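Local coordinates for protein bifunctional endo-1,4-beta-xylanase A (Neocallimastix patriciarum, PDB 2C1F) that hydrolyses internal beta-1,4 linkages of xylan, as an endo-acting xylanase domain of glycoside hydrolase family 11, at residues Asp17-Glu22 with Arg59-Gly64; Asn54-Arg59 with Ala197-Gly202; Lys67-Tyr72 with Gly191-Val196; Ile141-His146 with Lys159-Val164. All blocks are in the same frame, centred on the assembly; numbering follows the deposited sequence.

Contact 1: Asp17-Glu22 with Arg59-Gly64. With CD (cadmium ion), chain B.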
loop_
_atom_site.group_PDB
_atom_site.type_symbol
_atom_site.label_atom_id
_atom_site.label_comp_id
_atom_site.label_asym_id
_atom_site.label_seq_id
_atom_site.Cartn_x
_atom_site.Cartn_y
_atom_site.Cartn_z
ATOM N N ASP A 17 10.265 -1.507 -16.451
ATOM C CA ASP A 17 10.824 -0.150 -16.389
ATOM C C ASP A 17 11.369 0.219 -14.987
ATOM O O ASP A 17 11.360 1.382 -14.592
ATOM C CB ASP A 17 9.793 0.879 -16.897
ATOM C CG ASP A 17 9.534 0.758 -18.388
ATOM O OD1 ASP A 17 10.268 0.020 -19.078
ATOM O OD2 ASP A 17 8.608 1.411 -18.900
ATOM N N GLY A 18 11.875 -0.775 -14.265
ATOM C CA GLY A 18 12.493 -0.563 -12.961
ATOM C C GLY A 18 11.535 -0.511 -11.790
ATOM O O GLY A 18 11.955 -0.295 -10.661
ATOM N N PHE A 19 10.245 -0.729 -12.051
ATOM C CA PHE A 19 9.228 -0.658 -11.017
ATOM C C PHE A 19 8.525 -1.999 -10.887
ATOM O O PHE A 19 8.208 -2.642 -11.878
ATOM C CB PHE A 19 8.233 0.451 -11.345
ATOM C CG PHE A 19 8.810 1.835 -11.212
ATOM C CD1 PHE A 19 8.911 2.442 -9.967
ATOM C CD2 PHE A 19 9.267 2.527 -12.330
ATOM C CE1 PHE A 19 9.443 3.713 -9.844
ATOM C CE2 PHE A 19 9.798 3.798 -12.211
ATOM C CZ PHE A 19 9.893 4.388 -10.975
ATOM N N SER A 20 8.301 -2.436 -9.657
ATOM C CA SER A 20 7.624 -3.699 -9.422
ATOM C C SER A 20 6.195 -3.597 -9.911
ATOM O O SER A 20 5.642 -2.496 -10.001
ATOM C CB SER A 20 7.591 -4.008 -7.923
ATOM O OG SER A 20 6.834 -3.011 -7.241
ATOM N N TYR A 21 5.597 -4.743 -10.212
ATOM C CA TYR A 21 4.143 -4.845 -10.221
ATOM C C TYR A 21 3.697 -6.118 -9.494
ATOM O O TYR A 21 4.400 -7.118 -9.468
ATOM C CB TYR A 21 3.580 -4.794 -11.648
ATOM C CG TYR A 21 3.948 -5.973 -12.513
ATOM C CD1 TYR A 21 3.163 -7.125 -12.520
ATOM C CD2 TYR A 21 5.065 -5.940 -13.340
ATOM C CE1 TYR A 21 3.488 -8.206 -13.309
ATOM C CE2 TYR A 21 5.385 -7.020 -14.154
ATOM C CZ TYR A 21 4.594 -8.151 -14.128
ATOM O OH TYR A 21 4.899 -9.250 -14.914
ATOM N N GLU A 22 2.523 -6.052 -8.894
ATOM C CA GLU A 22 1.895 -7.211 -8.306
ATOM C C GLU A 22 0.382 -7.055 -8.361
ATOM O O GLU A 22 -0.153 -5.975 -8.093
ATOM C CB GLU A 22 2.328 -7.421 -6.846
ATOM C CG GLU A 22 1.502 -8.544 -6.183
ATOM C CD GLU A 22 2.164 -9.185 -4.987
ATOM O OE1 GLU A 22 2.522 -8.458 -4.030
ATOM O OE2 GLU A 22 2.297 -10.426 -4.999
ATOM N N ARG A 59 2.195 -1.124 -7.558
ATOM C CA ARG A 59 3.484 -0.957 -8.203
ATOM C C ARG A 59 4.372 -0.014 -7.401
ATOM O O ARG A 59 3.892 0.906 -6.752
ATOM C CB ARG A 59 3.316 -0.398 -9.605
ATOM C CG ARG A 59 2.513 -1.267 -10.525
ATOM C CD ARG A 59 2.825 -0.918 -11.957
ATOM N NE ARG A 59 4.197 -1.262 -12.283
ATOM C CZ ARG A 59 4.775 -1.040 -13.457
ATOM N NH1 ARG A 59 4.102 -0.472 -14.435
ATOM N NH2 ARG A 59 6.031 -1.401 -13.651
ATOM N N GLY A 60 5.673 -0.254 -7.445
ATOM C CA GLY A 60 6.577 0.567 -6.667
ATOM C C GLY A 60 8.038 0.282 -6.870
ATOM O O GLY A 60 8.429 -0.425 -7.798
ATOM N N LEU A 61 8.832 0.838 -5.960
ATOM C CA LEU A 61 10.277 0.777 -6.010
ATOM C C LEU A 61 10.778 -0.124 -4.885
ATOM O O LEU A 61 10.468 0.109 -3.716
ATOM C CB LEU A 61 10.828 2.197 -5.855
ATOM C CG LEU A 61 12.312 2.488 -6.070
ATOM C CD1 LEU A 61 12.794 1.948 -7.417
ATOM C CD2 LEU A 61 12.524 3.999 -5.973
ATOM N N ASP A 62 11.550 -1.150 -5.248
ATOM C CA ASP A 62 12.189 -2.051 -4.282
ATOM C C ASP A 62 13.446 -1.361 -3.762
ATOM O O ASP A 62 14.236 -0.825 -4.545
ATOM C CB ASP A 62 12.539 -3.397 -4.958
ATOM C CG ASP A 62 13.107 -4.469 -3.974
ATOM O OD1 ASP A 62 13.173 -4.251 -2.731
ATOM O OD2 ASP A 62 13.496 -5.570 -4.461
ATOM N N PHE A 63 13.624 -1.380 -2.442
ATOM C CA PHE A 63 14.784 -0.766 -1.784
ATOM C C PHE A 63 15.785 -1.787 -1.228
ATOM O O PHE A 63 16.855 -1.413 -0.746
ATOM C CB PHE A 63 14.304 0.153 -0.659
ATOM C CG PHE A 63 13.802 1.481 -1.135
ATOM C CD1 PHE A 63 14.575 2.617 -0.990
ATOM C CD2 PHE A 63 12.556 1.596 -1.720
ATOM C CE1 PHE A 63 14.114 3.855 -1.422
ATOM C CE2 PHE A 63 12.085 2.834 -2.164
ATOM C CZ PHE A 63 12.869 3.967 -2.016
ATOM N N GLY A 64 15.436 -3.070 -1.275
ATOM C CA GLY A 64 16.388 -4.132 -0.978
ATOM C C GLY A 64 16.656 -4.425 0.487
ATOM O O GLY A 64 17.565 -5.191 0.797
HETATM CD CD CD B . 8.965 1.128 -20.994
HETATM O O HOH W 1 11.734 -1.769 -8.121
#
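Ser20 and Gly60 meet where strands 19-22 and 59-62 run past each other at 132° between their N-to-C directions, well short of antiparallel, with axes 4.4 Å apart at closest approach. Only one backbone bond here is strong, from Ser20 N to Gly60 O (2.7 Å); the reverse bond, Gly60 N to Ser20 O, is weak. A side chain makes up the deficit. The guanidinium of Arg59 turns its edge to the neighbouring strand: NE donates almost straight to Ser20 O (3.0 Å), and NH2 reaches Phe19 O (3.1 Å). Both acceptors lie in the guanidinium plane, although each nitrogen sits above the plane of the carbonyl it meets. Arg59 CG stands beside its own backbone N, and a bend at chi3 (66°) swings NE and NH2 round to these carbonyls. The third nitrogen, NH1, bonds to Thr41 O, so three main-chain oxygens hold the group and fix its rotation. Phe19 brings a ring edge to Gly60, while water 1 accepts from Asp62 N and donates to Gly18 O where the strands diverge. Asp17 grips a cadmium ion through both carboxylate oxygens, OD2 the nearer at 2.1 Å. Beyond the pairing, Asp62 OD1 accepts from Gly64 N in an Asx turn. Splayed strands clamped by a buried arginine are found here near one margin of the larger, strongly twisted sheet of the family 11 beta-jelly roll.

Contact 2: Asn54-Arg59 with Ala197-Gly202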
loop_
_atom_site.group_PDB
_atom_site.type_symbol
_atom_site.label_atom_id
_atom_site.label_comp_id
_atom_site.label_asym_id
_atom_site.label_seq_id
_atom_site.Cartn_x
_atom_site.Cartn_y
_atom_site.Cartn_z
ATOM N N ASN A 54 -11.365 -10.400 -2.141
ATOM C CA ASN A 54 -10.140 -9.814 -1.635
ATOM C C ASN A 54 -9.146 -9.650 -2.778
ATOM O O ASN A 54 -8.682 -10.629 -3.364
ATOM C CB ASN A 54 -9.567 -10.711 -0.523
ATOM C CG ASN A 54 -8.524 -10.009 0.340
ATOM O OD1 ASN A 54 -8.244 -8.829 0.184
ATOM N ND2 ASN A 54 -7.946 -10.754 1.260
ATOM N N PHE A 55 -8.828 -8.401 -3.081
ATOM C CA PHE A 55 -8.062 -8.048 -4.261
ATOM C C PHE A 55 -7.021 -7.000 -3.909
ATOM O O PHE A 55 -7.278 -6.119 -3.057
ATOM C CB PHE A 55 -9.001 -7.474 -5.327
ATOM C CG PHE A 55 -8.294 -6.920 -6.527
ATOM C CD1 PHE A 55 -7.983 -7.739 -7.601
ATOM C CD2 PHE A 55 -7.936 -5.580 -6.583
ATOM C CE1 PHE A 55 -7.327 -7.226 -8.719
ATOM C CE2 PHE A 55 -7.275 -5.047 -7.705
ATOM C CZ PHE A 55 -6.963 -5.874 -8.762
ATOM N N LEU A 56 -5.873 -7.070 -4.587
ATOM C CA LEU A 56 -4.877 -6.005 -4.526
ATOM C C LEU A 56 -4.086 -5.869 -5.834
ATOM O O LEU A 56 -3.882 -6.835 -6.561
ATOM C CB LEU A 56 -3.937 -6.213 -3.329
ATOM C CG LEU A 56 -2.945 -7.371 -3.438
ATOM C CD1 LEU A 56 -1.594 -6.958 -4.057
ATOM C CD2 LEU A 56 -2.731 -7.985 -2.055
ATOM N N ALA A 57 -3.694 -4.635 -6.130
ATOM C CA ALA A 57 -2.836 -4.307 -7.269
ATOM C C ALA A 57 -1.889 -3.199 -6.814
ATOM O O ALA A 57 -2.330 -2.219 -6.212
ATOM C CB ALA A 57 -3.662 -3.833 -8.456
ATOM N N ARG A 58 -0.601 -3.348 -7.082
ATOM C CA ARG A 58 0.357 -2.347 -6.626
ATOM C C ARG A 58 1.596 -2.305 -7.492
ATOM O O ARG A 58 2.004 -3.316 -8.072
ATOM C CB ARG A 58 0.753 -2.603 -5.160
ATOM C CG ARG A 58 1.176 -4.021 -4.856
ATOM C CD ARG A 58 1.642 -4.192 -3.403
ATOM N NE ARG A 58 0.515 -4.340 -2.465
ATOM C CZ ARG A 58 0.349 -5.343 -1.592
ATOM N NH1 ARG A 58 1.238 -6.320 -1.469
ATOM N NH2 ARG A 58 -0.716 -5.341 -0.797
ATOM N N ARG A 59 2.195 -1.124 -7.558
ATOM C CA ARG A 59 3.484 -0.957 -8.203
ATOM C C ARG A 59 4.372 -0.014 -7.401
ATOM O O ARG A 59 3.892 0.906 -6.752
ATOM C CB ARG A 59 3.316 -0.398 -9.605
ATOM C CG ARG A 59 2.513 -1.267 -10.525
ATOM C CD ARG A 59 2.825 -0.918 -11.957
ATOM N NE ARG A 59 4.197 -1.262 -12.283
ATOM C CZ ARG A 59 4.775 -1.040 -13.457
ATOM N NH1 ARG A 59 4.102 -0.472 -14.435
ATOM N NH2 ARG A 59 6.031 -1.401 -13.651
ATOM N N ALA A 197 5.485 1.511 -2.427
ATOM C CA ALA A 197 4.553 1.167 -3.501
ATOM C C ALA A 197 3.316 2.007 -3.404
ATOM O O ALA A 197 2.970 2.460 -2.329
ATOM C CB ALA A 197 4.186 -0.298 -3.414
ATOM N N LEU A 198 2.659 2.247 -4.538
ATOM C CA LEU A 198 1.282 2.729 -4.521
ATOM C C LEU A 198 0.388 1.508 -4.732
ATOM O O LEU A 198 0.576 0.736 -5.674
ATOM C CB LEU A 198 1.024 3.790 -5.582
ATOM C CG LEU A 198 -0.320 4.499 -5.465
ATOM C CD1 LEU A 198 -0.341 5.473 -4.255
ATOM C CD2 LEU A 198 -0.622 5.224 -6.755
ATOM N N ASN A 199 -0.614 1.390 -3.868
ATOM C CA ASN A 199 -1.391 0.181 -3.706
ATOM C C ASN A 199 -2.904 0.472 -3.740
ATOM O O ASN A 199 -3.394 1.382 -3.065
ATOM C CB ASN A 199 -0.957 -0.466 -2.375
ATOM C CG ASN A 199 -1.768 -1.692 -2.010
ATOM O OD1 ASN A 199 -1.761 -2.702 -2.720
ATOM N ND2 ASN A 199 -2.452 -1.622 -0.876
ATOM N N ALA A 200 -3.622 -0.284 -4.564
ATOM C CA ALA A 200 -5.084 -0.309 -4.537
ATOM C C ALA A 200 -5.549 -1.687 -4.063
ATOM O O ALA A 200 -5.126 -2.708 -4.601
ATOM C CB ALA A 200 -5.656 -0.002 -5.916
ATOM N N GLU A 201 -6.445 -1.677 -3.076
ATOM C CA GLU A 201 -6.878 -2.846 -2.327
ATOM C C GLU A 201 -8.398 -2.843 -2.215
ATOM O O GLU A 201 -9.000 -1.798 -1.963
ATOM C CB GLU A 201 -6.307 -2.734 -0.915
ATOM C CG GLU A 201 -5.793 -3.976 -0.324
ATOM C CD GLU A 201 -5.063 -3.714 1.001
ATOM O OE1 GLU A 201 -3.999 -3.034 0.987
ATOM O OE2 GLU A 201 -5.558 -4.218 2.048
ATOM N N GLY A 202 -9.016 -4.010 -2.373
ATOM C CA GLY A 202 -10.462 -4.122 -2.285
ATOM C C GLY A 202 -10.857 -5.314 -1.452
ATOM O O GLY A 202 -10.294 -6.398 -1.630
#
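Phe55 and Gly202 start a regular antiparallel ladder in which strands 54-59 and 197-202 run at 172° with axes 4.6 Å apart, inside the curved larger sheet of the beta-jelly roll. Backbone bonds in both directions join Phe55 with Gly202, Ala57 with Ala200 and Arg59 with Leu198, with Ala57 N 2.8 Å from Ala200 O. Ala57 and Ala200 put methyls on one face, where Phe55 stacks on Trp46 and Leu198 packs on strand 205-218 of the other sheet. The opposite face, Leu56 apart, carries polar Arg58, Asn199 and Glu201. Arg58 and Asn199, a non-hydrogen-bonded pair, lie side by side and point the same way, with guanidinium and amide planes 57° apart. Arg58 NE donates to Asn199 OD1 (2.8 Å) from above the amide's carbonyl plane, while NH2 adds a weak bond to the same oxygen. On its other branch, Asn199 ND2 gives a hydrogen to the anti lone pair of Glu201 OE1 (2.8 Å), so one amide links arginine to glutamate, although Arg58 NH2 and Glu201 OE1 stay 4.4 Å apart. A leucine in place of Asn199 has neither amide atom and is likely to leave Arg58 NE and Glu201 OE1 without these partners, both side chains freer to turn. Tyr98 adds a cation-pi contact to Arg58, and Leu56 CD1 sits over the centre of the guanidinium, 3.5 Å above its plane.

Contact 3: Lys67-Tyr72 with Gly191-Val196. With CD (cadmium ion), chain C.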
loop_
_atom_site.group_PDB
_atom_site.type_symbol
_atom_site.label_atom_id
_atom_site.label_comp_id
_atom_site.label_asym_id
_atom_site.label_seq_id
_atom_site.Cartn_x
_atom_site.Cartn_y
_atom_site.Cartn_z
ATOM N N LYS A 67 18.840 -0.700 4.497
ATOM C CA LYS A 67 19.057 0.214 5.606
ATOM C C LYS A 67 17.786 0.753 6.226
ATOM O O LYS A 67 16.729 0.798 5.592
ATOM C CB LYS A 67 19.992 1.360 5.186
ATOM C CG LYS A 67 19.451 2.342 4.171
ATOM C CD LYS A 67 20.558 3.303 3.740
ATOM C CE LYS A 67 20.008 4.618 3.211
ATOM N NZ LYS A 67 21.075 5.654 2.953
ATOM N N LYS A 68 17.912 1.154 7.485
ATOM C CA LYS A 68 16.803 1.698 8.254
ATOM C C LYS A 68 16.024 2.665 7.384
ATOM O O LYS A 68 16.617 3.507 6.726
ATOM C CB LYS A 68 17.343 2.408 9.497
ATOM C CG LYS A 68 16.348 2.712 10.587
ATOM C CD LYS A 68 17.107 3.042 11.853
ATOM C CE LYS A 68 16.231 3.565 12.961
ATOM N NZ LYS A 68 17.089 4.010 14.106
ATOM N N ALA A 69 14.699 2.524 7.363
ATOM C CA ALA A 69 13.844 3.340 6.504
ATOM C C ALA A 69 14.038 4.855 6.689
ATOM O O ALA A 69 13.887 5.628 5.742
ATOM C CB ALA A 69 12.380 2.961 6.718
ATOM N N THR A 70 14.387 5.268 7.907
ATOM C CA THR A 70 14.640 6.683 8.227
ATOM C C THR A 70 16.057 7.189 7.907
ATOM O O THR A 70 16.312 8.394 8.015
ATOM C CB THR A 70 14.326 6.972 9.710
ATOM O OG1 THR A 70 14.999 6.016 10.551
ATOM C CG2 THR A 70 12.817 6.900 9.943
ATOM N N ASP A 71 16.965 6.296 7.500
ATOM C CA ASP A 71 18.272 6.713 6.998
ATOM C C ASP A 71 18.238 7.377 5.622
ATOM O O ASP A 71 19.197 8.021 5.238
ATOM C CB ASP A 71 19.246 5.532 6.922
ATOM C CG ASP A 71 19.657 5.033 8.274
ATOM O OD1 ASP A 71 19.263 5.647 9.287
ATOM O OD2 ASP A 71 20.370 4.014 8.333
ATOM N N TYR A 72 17.167 7.189 4.868
ATOM C CA TYR A 72 17.039 7.864 3.570
ATOM C C TYR A 72 16.686 9.313 3.836
ATOM O O TYR A 72 15.700 9.597 4.528
ATOM C CB TYR A 72 15.977 7.184 2.709
ATOM C CG TYR A 72 16.351 5.769 2.322
ATOM C CD1 TYR A 72 17.032 5.509 1.141
ATOM C CD2 TYR A 72 16.044 4.693 3.149
ATOM C CE1 TYR A 72 17.392 4.205 0.782
ATOM C CE2 TYR A 72 16.394 3.390 2.798
ATOM C CZ TYR A 72 17.060 3.151 1.610
ATOM O OH TYR A 72 17.412 1.857 1.248
ATOM N N GLY A 191 12.582 -0.771 11.014
ATOM C CA GLY A 191 13.534 -1.685 10.403
ATOM C C GLY A 191 13.977 -1.209 9.034
ATOM O O GLY A 191 13.880 -0.022 8.707
ATOM N N ASN A 192 14.467 -2.150 8.234
ATOM C CA ASN A 192 15.059 -1.842 6.937
ATOM C C ASN A 192 13.989 -1.701 5.857
ATOM O O ASN A 192 13.061 -2.498 5.785
ATOM C CB ASN A 192 16.073 -2.929 6.561
ATOM C CG ASN A 192 17.318 -2.921 7.453
ATOM O OD1 ASN A 192 17.655 -1.917 8.087
ATOM N ND2 ASN A 192 18.022 -4.040 7.477
ATOM N N LEU A 193 14.108 -0.679 5.015
ATOM C CA LEU A 193 13.076 -0.411 4.010
ATOM C C LEU A 193 13.064 -1.467 2.895
ATOM O O LEU A 193 14.038 -1.618 2.149
ATOM C CB LEU A 193 13.246 0.985 3.417
ATOM C CG LEU A 193 12.137 1.505 2.493
ATOM C CD1 LEU A 193 10.740 1.474 3.143
ATOM C CD2 LEU A 193 12.501 2.919 2.076
ATOM N N TYR A 194 11.947 -2.185 2.803
ATOM C CA TYR A 194 11.730 -3.223 1.805
ATOM C C TYR A 194 11.243 -2.628 0.482
ATOM O O TYR A 194 11.816 -2.905 -0.564
ATOM C CB TYR A 194 10.705 -4.227 2.353
ATOM C CG TYR A 194 10.295 -5.326 1.410
ATOM C CD1 TYR A 194 11.107 -6.445 1.212
ATOM C CD2 TYR A 194 9.078 -5.269 0.742
ATOM C CE1 TYR A 194 10.724 -7.470 0.352
ATOM C CE2 TYR A 194 8.684 -6.279 -0.116
ATOM C CZ TYR A 194 9.508 -7.375 -0.318
ATOM O OH TYR A 194 9.102 -8.384 -1.184
ATOM N N GLU A 195 10.190 -1.807 0.526
ATOM C CA GLU A 195 9.650 -1.182 -0.685
ATOM C C GLU A 195 8.835 0.071 -0.400
ATOM O O GLU A 195 8.405 0.302 0.730
ATOM C CB GLU A 195 8.749 -2.167 -1.432
ATOM C CG GLU A 195 7.352 -2.294 -0.822
ATOM C CD GLU A 195 6.555 -3.437 -1.419
ATOM O OE1 GLU A 195 6.532 -3.564 -2.663
ATOM O OE2 GLU A 195 5.956 -4.213 -0.641
ATOM N N VAL A 196 8.621 0.867 -1.448
ATOM C CA VAL A 196 7.656 1.960 -1.425
ATOM C C VAL A 196 6.764 1.799 -2.662
ATOM O O VAL A 196 7.224 1.925 -3.795
ATOM C CB VAL A 196 8.332 3.340 -1.428
ATOM C CG1 VAL A 196 7.288 4.460 -1.375
ATOM C CG2 VAL A 196 9.322 3.476 -0.268
HETATM CD CD CD C . 21.045 4.665 10.828
HETATM O O HOH W 2 16.529 -0.433 2.517
HETATM O O HOH W 3 20.172 5.326 12.920
#
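The Tyr72 ring meets Leu193 obliquely, with Tyr72 CE2 4.0 Å from Leu193 CD2. Over the centre of one ring face lies Lys67 CE, 3.5 Å above the plane, Ala69 O and water 2 lie at the edge, and Phe63 meets the Tyr72 ring edge-to-face. That water bonds to Tyr72 OH (2.8 Å), accepts from Lys67 N and also bonds to Leu193 O, bridging loop to strand. The main chains also join directly, Leu193 N to Lys67 O (3.1 Å) and Ala69 N to Gly191 O (3.0 Å). Between these bonds Asn192, its CG turned beside its own N (chi1 -68°), lays OD1 against the Lys67-Lys68 peptide, 3.1 Å from Lys68 N but at too poor an angle for a hydrogen bond. Cutting Asn192 back to alanine removes the carbonyl lying against this peptide and is likely to open a gap beside Lys67. Ala69 CB packs on Leu193 CB at 3.9 Å, and Phe180 of helix 176-185 touches both. Both carboxylate oxygens of Asp71 bind a cadmium ion, which water 3 also ligates. The chemistry implies a loop fastened to strand 192-202 chiefly by main-chain and water-mediated bonds, with a small apolar patch turned to the helix.

Contact 4: Ile141-His146 with Lys159-Val164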
loop_
_atom_site.group_PDB
_atom_site.type_symbol
_atom_site.label_atom_id
_atom_site.label_comp_id
_atom_site.label_asym_id
_atom_site.label_seq_id
_atom_site.Cartn_x
_atom_site.Cartn_y
_atom_site.Cartn_z
ATOM N N ILE A 141 -2.176 9.183 12.694
ATOM C CA ILE A 141 -1.220 8.097 12.817
ATOM C C ILE A 141 -1.523 7.164 13.995
ATOM O O ILE A 141 -1.976 7.573 15.080
ATOM C CB ILE A 141 0.241 8.592 12.897
ATOM C CG1 ILE A 141 0.484 9.450 14.135
ATOM C CG2 ILE A 141 0.612 9.365 11.620
ATOM C CD1 ILE A 141 1.932 9.786 14.339
ATOM N N PHE A 142 -1.295 5.887 13.749
ATOM C CA PHE A 142 -1.486 4.866 14.757
ATOM C C PHE A 142 -0.828 3.602 14.269
ATOM O O PHE A 142 -0.479 3.475 13.090
ATOM C CB PHE A 142 -2.987 4.625 15.060
ATOM C CG PHE A 142 -3.831 4.372 13.826
ATOM C CD1 PHE A 142 -4.074 3.077 13.388
ATOM C CD2 PHE A 142 -4.381 5.427 13.119
ATOM C CE1 PHE A 142 -4.833 2.848 12.268
ATOM C CE2 PHE A 142 -5.135 5.208 11.999
ATOM C CZ PHE A 142 -5.370 3.917 11.571
ATOM N N GLN A 143 -0.635 2.689 15.200
ATOM C CA GLN A 143 -0.092 1.381 14.916
ATOM C C GLN A 143 -1.015 0.363 15.578
ATOM O O GLN A 143 -1.744 0.696 16.517
ATOM C CB GLN A 143 1.326 1.251 15.462
ATOM C CG GLN A 143 1.435 1.514 16.960
ATOM C CD GLN A 143 2.022 0.355 17.699
ATOM O OE1 GLN A 143 3.242 0.147 17.686
ATOM N NE2 GLN A 143 1.172 -0.402 18.372
ATOM N N MET A 144 -0.995 -0.863 15.076
ATOM C CA MET A 144 -1.791 -1.935 15.656
ATOM C C MET A 144 -1.164 -3.285 15.317
ATOM O O MET A 144 -0.353 -3.375 14.403
ATOM C CB MET A 144 -3.264 -1.831 15.207
ATOM C CG MET A 144 -3.559 -2.101 13.748
ATOM S SD MET A 144 -5.193 -1.470 13.218
ATOM C CE MET A 144 -6.271 -2.020 14.523
ATOM N N ASP A 145 -1.497 -4.309 16.101
ATOM C CA ASP A 145 -1.020 -5.667 15.847
ATOM C C ASP A 145 -1.843 -6.292 14.734
ATOM O O ASP A 145 -3.028 -6.002 14.584
ATOM C CB ASP A 145 -1.149 -6.564 17.089
ATOM C CG ASP A 145 -0.196 -6.192 18.204
ATOM O OD1 ASP A 145 0.710 -5.352 18.018
ATOM O OD2 ASP A 145 -0.360 -6.768 19.300
ATOM N N HIS A 146 -1.202 -7.155 13.958
ATOM C CA HIS A 146 -1.891 -7.955 12.957
ATOM C C HIS A 146 -1.264 -9.330 12.951
ATOM O O HIS A 146 -0.059 -9.467 13.175
ATOM C CB HIS A 146 -1.789 -7.323 11.574
ATOM C CG HIS A 146 -2.762 -7.882 10.581
ATOM N ND1 HIS A 146 -2.414 -8.852 9.662
ATOM C CD2 HIS A 146 -4.067 -7.599 10.353
ATOM C CE1 HIS A 146 -3.464 -9.142 8.914
ATOM N NE2 HIS A 146 -4.480 -8.399 9.314
ATOM N N LYS A 159 3.514 -5.907 13.223
ATOM C CA LYS A 159 2.939 -4.579 13.397
ATOM C C LYS A 159 2.520 -3.962 12.069
ATOM O O LYS A 159 3.133 -4.190 11.029
ATOM C CB LYS A 159 3.945 -3.656 14.090
ATOM C CG LYS A 159 4.226 -4.018 15.546
ATOM C CD LYS A 159 3.039 -3.672 16.418
ATOM C CE LYS A 159 3.418 -3.615 17.892
ATOM N NZ LYS A 159 2.218 -3.259 18.710
ATOM N N GLN A 160 1.461 -3.165 12.123
ATOM C CA GLN A 160 1.109 -2.312 11.016
ATOM C C GLN A 160 1.161 -0.861 11.464
ATOM O O GLN A 160 0.636 -0.528 12.530
ATOM C CB GLN A 160 -0.273 -2.659 10.497
ATOM C CG GLN A 160 -0.358 -4.048 9.904
ATOM C CD GLN A 160 -1.766 -4.403 9.483
ATOM O OE1 GLN A 160 -2.703 -4.234 10.256
ATOM N NE2 GLN A 160 -1.922 -4.896 8.251
ATOM N N TYR A 161 1.802 -0.018 10.645
ATOM C CA TYR A 161 1.846 1.433 10.881
ATOM C C TYR A 161 0.968 2.136 9.871
ATOM O O TYR A 161 0.971 1.800 8.682
ATOM C CB TYR A 161 3.267 1.993 10.811
ATOM C CG TYR A 161 4.255 1.438 11.828
ATOM C CD1 TYR A 161 3.852 0.620 12.884
ATOM C CD2 TYR A 161 5.596 1.773 11.748
ATOM C CE1 TYR A 161 4.772 0.121 13.814
ATOM C CE2 TYR A 161 6.520 1.283 12.660
ATOM C CZ TYR A 161 6.100 0.456 13.695
ATOM O OH TYR A 161 7.018 -0.019 14.594
ATOM N N PHE A 162 0.216 3.119 10.358
ATOM C CA PHE A 162 -0.759 3.852 9.542
ATOM C C PHE A 162 -0.610 5.356 9.643
ATOM O O PHE A 162 -0.432 5.883 10.734
ATOM C CB PHE A 162 -2.176 3.509 9.998
ATOM C CG PHE A 162 -2.582 2.096 9.721
ATOM C CD1 PHE A 162 -3.227 1.767 8.533
ATOM C CD2 PHE A 162 -2.342 1.098 10.658
ATOM C CE1 PHE A 162 -3.617 0.466 8.283
ATOM C CE2 PHE A 162 -2.742 -0.219 10.415
ATOM C CZ PHE A 162 -3.372 -0.531 9.221
ATOM N N SER A 163 -0.664 6.027 8.492
ATOM C CA SER A 163 -1.061 7.435 8.390
ATOM C C SER A 163 -2.271 7.479 7.497
ATOM O O SER A 163 -2.215 7.001 6.350
ATOM C CB SER A 163 0.001 8.310 7.734
ATOM O OG SER A 163 1.199 8.280 8.445
ATOM N N VAL A 164 -3.358 8.052 8.010
ATOM C CA VAL A 164 -4.604 8.146 7.273
ATOM C C VAL A 164 -4.930 9.618 7.026
ATOM O O VAL A 164 -5.158 10.388 7.972
ATOM C CB VAL A 164 -5.755 7.452 8.043
ATOM C CG1 VAL A 164 -7.076 7.663 7.345
ATOM C CG2 VAL A 164 -5.461 5.965 8.206
HETATM O O HOH W 4 -4.739 -5.414 12.450
#
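Phe142 holds its CG between backbone N and carbonyl carbon (chi1 52°), whereas Phe162 turns CG beside its own N (chi1 -68°); these rotations bring the Phe142 ring over Phe162 CB, a CH-pi contact with CB 3.7 Å from the Phe142 centroid. The two planes are nearly parallel, at 16°, but slid apart so that the rings barely overlap, with Phe142 CE1 3.4 Å from Phe162 CD2. Val164 CG2 approaches Phe142 CE2 obliquely, from the same side of the ring as Phe162 CB. Farther along, Met144 makes an oblique Met-aromatic contact, SD lying 4.9 Å from the Phe162 centroid. The amide of Gln160 then lies across the His146 ring, NE2 over a face near the rim, while NE2 bonds to Glu113 and OE1 accepts from water 4, which also donates to Asp145 O. Beneath runs an antiparallel ladder, bonded both ways for Phe142 with Phe162 and Met144 with Gln160. On the other face Gln143 CB packs on Tyr161 CD1 (3.7 Å), whose hydroxyl bonds to Gly189 O, and Lys159 NZ forms a salt bridge with Asp145 OD1 (2.7 Å), met nearly along the C-O axis. As in other family 11 xylanases, the connection between these strands probably forms the thumb over the substrate cleft. Aromatic contacts at one end and polar ones at the other imply a strand pair that becomes more hydrated and ionic toward that connection.

In the fold
All four contacts reach the nine-stranded sheet of a single jelly-roll domain, contact 3 by one segment, its other being a loop. Contacts 1 and 2 follow strand 54-62 with its neighbours, 19-25 and 192-202; they share Arg59, their centres about 13 Å apart. Contact 3 takes the opening part of strand 192-202, running straight into contact 2, and backbone bonds tie it to contact 1. Contact 4 stands apart on strands 137-147 and 156-165, about 23 Å from contact 1 between centres. Because the late strand 192-202 pairs with the early strand 54-62, contacts 2 and 3 enclose contact 4 along the sequence, and distant parts together build the curved sheet that in this family lines the xylan cleft.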